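Long-range contact in cGAS/DncV-like nucleotidyltransferase in E. coli homolog (Elizabethkingia meningoseptica ATCC 13253 = NBRC 12535, PDB 6E0O), which synthesises cyclic dinucleotides from ATP or GTP as second messengers of a CBASS antiphage defence system: residues L222-P227 against V243-I247. Sequence-based numbering, arbitrary orientation.
Sequences LVYNVP and VIVKI
L222 and V226, on the last turn of helix 216-224 and the loop leaving it, lie against I247 and V243, one turn apart on helix 236-252, with CA atoms 6.8 Å apart for L222 and I247 and 6.4 Å for V226 and V243. The first helix runs out here: the amides of N225 and V226 still bond back to the carbonyls of L222 and V223, after which V226 turns to an extended backbone (psi 127°). Between the two segments the contact is van der Waals packing alone. I247 lies at its middle. Its CG1 branch is anti to the carbonyl carbon (chi1 -64°) and reaches over the end of helix 216-224, bringing CD1 to 3.9 Å from CB of L222 and 3.8 Å from L222 O, the same carbonyl that accepts the N225 amide. V226 meets this branch nearly at right angles, its CG2 methyl 3.7 Å from CG1 of I247, and also touches CG1 of V243. That V243 methyl lies 4.2 Å from CG2 of V223, so the three valines and I247 form a continuous aliphatic patch. At the more exposed side, K246 bends at chi2 (56°) and passes its aliphatic chain at about a right angle along the CD-CG side of P227, CE 3.7 Å from P227 CD, while its ammonium forms a salt bridge with D250 one turn further along its own helix. The interface lies in the helical part of the enzyme, about 15 Å at its nearest atom from the bound nucleic acid. Helix 275-289 closes over L222 through A278 and over I247 through M282, whereas Y189, V193 and L196 of helix 188-205 pack on V223, joining the end of helix 216-224 to three surrounding helices.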
loop_
_atom_site.group_PDB
_atom_site.type_symbol
_atom_site.label_atom_id
_atom_site.label_comp_id
_atom_site.label_asym_id
_atom_site.label_seq_id
_atom_site.Cartn_x
_atom_site.Cartn_y
_atom_site.Cartn_z
ATOM N N LEU A 222 5.837 -9.568 0.173
ATOM C CA LEU A 222 6.958 -10.466 -0.096
ATOM C C LEU A 222 8.080 -10.239 0.906
ATOM O O LEU A 222 8.594 -11.191 1.503
ATOM C CB LEU A 222 7.489 -10.260 -1.510
ATOM C CG LEU A 222 6.559 -10.671 -2.650
ATOM C CD1 LEU A 222 7.142 -10.176 -3.973
ATOM C CD2 LEU A 222 6.340 -12.163 -2.669
ATOM N N VAL A 223 8.493 -8.983 1.091
ATOM C CA VAL A 223 9.599 -8.717 2.004
ATOM C C VAL A 223 9.201 -9.063 3.434
ATOM O O VAL A 223 10.045 -9.483 4.235
ATOM C CB VAL A 223 10.085 -7.263 1.853
ATOM C CG1 VAL A 223 11.276 -7.010 2.749
ATOM C CG2 VAL A 223 10.442 -6.959 0.403
ATOM N N TYR A 224 7.922 -8.908 3.768
ATOM C CA TYR A 224 7.445 -9.188 5.115
ATOM C C TYR A 224 7.707 -10.635 5.504
ATOM O O TYR A 224 7.926 -10.931 6.685
ATOM C CB TYR A 224 5.937 -8.877 5.208
ATOM C CG TYR A 224 5.381 -9.101 6.596
ATOM C CD1 TYR A 224 5.570 -8.155 7.589
ATOM C CD2 TYR A 224 4.705 -10.267 6.930
ATOM C CE1 TYR A 224 5.100 -8.362 8.870
ATOM C CE2 TYR A 224 4.233 -10.476 8.201
ATOM C CZ TYR A 224 4.428 -9.523 9.162
ATOM O OH TYR A 224 3.957 -9.738 10.433
ATOM N N ASN A 225 7.678 -11.550 4.540
ATOM C CA ASN A 225 7.850 -12.970 4.823
ATOM C C ASN A 225 9.308 -13.401 4.892
ATOM O O ASN A 225 9.582 -14.567 5.205
ATOM C CB ASN A 225 7.073 -13.812 3.806
ATOM C CG ASN A 225 5.575 -13.799 4.066
ATOM O OD1 ASN A 225 5.035 -14.691 4.721
ATOM N ND2 ASN A 225 4.893 -12.782 3.555
ATOM N N VAL A 226 10.242 -12.499 4.632
ATOM C CA VAL A 226 11.659 -12.822 4.835
ATOM C C VAL A 226 11.941 -12.832 6.317
ATOM O O VAL A 226 11.623 -11.845 7.016
ATOM C CB VAL A 226 12.537 -11.791 4.113
ATOM C CG1 VAL A 226 14.012 -12.040 4.418
ATOM C CG2 VAL A 226 12.286 -11.823 2.618
ATOM N N PRO A 227 12.522 -13.892 6.890
ATOM C CA PRO A 227 12.725 -13.930 8.338
ATOM C C PRO A 227 13.577 -12.771 8.832
ATOM O O PRO A 227 14.489 -12.302 8.149
ATOM C CB PRO A 227 13.416 -15.274 8.574
ATOM C CG PRO A 227 12.917 -16.135 7.434
ATOM C CD PRO A 227 12.881 -15.182 6.256
ATOM N N VAL A 243 17.425 -10.687 1.053
ATOM C CA VAL A 243 15.995 -10.549 0.787
ATOM C C VAL A 243 15.649 -11.126 -0.576
ATOM O O VAL A 243 14.699 -11.908 -0.716
ATOM C CB VAL A 243 15.589 -9.066 0.892
ATOM C CG1 VAL A 243 14.221 -8.821 0.264
ATOM C CG2 VAL A 243 15.565 -8.625 2.349
ATOM N N ILE A 244 16.399 -10.728 -1.605
ATOM C CA ILE A 244 16.091 -11.183 -2.960
ATOM C C ILE A 244 16.258 -12.696 -3.060
ATOM O O ILE A 244 15.395 -13.402 -3.598
ATOM C CB ILE A 244 16.941 -10.429 -4.000
ATOM C CG1 ILE A 244 16.575 -8.941 -4.000
ATOM C CG2 ILE A 244 16.765 -11.055 -5.370
ATOM C CD1 ILE A 244 17.505 -8.052 -4.815
ATOM N N VAL A 245 17.380 -13.219 -2.547
ATOM C CA VAL A 245 17.624 -14.658 -2.634
ATOM C C VAL A 245 16.541 -15.429 -1.887
ATOM O O VAL A 245 16.038 -16.450 -2.370
ATOM C CB VAL A 245 19.025 -15.002 -2.098
ATOM C CG1 VAL A 245 19.193 -16.518 -1.972
ATOM C CG2 VAL A 245 20.100 -14.420 -2.997
ATOM N N LYS A 246 16.161 -14.958 -0.696
ATOM C CA LYS A 246 15.166 -15.682 0.089
ATOM C C LYS A 246 13.820 -15.733 -0.628
ATOM O O LYS A 246 13.194 -16.794 -0.714
ATOM C CB LYS A 246 15.022 -15.048 1.471
ATOM C CG LYS A 246 13.971 -15.704 2.361
ATOM C CD LYS A 246 14.196 -17.185 2.566
ATOM C CE LYS A 246 13.269 -17.750 3.639
ATOM N NZ LYS A 246 13.133 -19.239 3.528
ATOM N N ILE A 247 13.349 -14.595 -1.148
ATOM C CA ILE A 247 12.063 -14.592 -1.843
ATOM C C ILE A 247 12.134 -15.476 -3.082
ATOM O O ILE A 247 11.244 -16.289 -3.342
ATOM C CB ILE A 247 11.634 -13.155 -2.189
ATOM C CG1 ILE A 247 11.399 -12.348 -0.916
ATOM C CG2 ILE A 247 10.375 -13.160 -3.050
ATOM C CD1 ILE A 247 11.345 -10.847 -1.134
#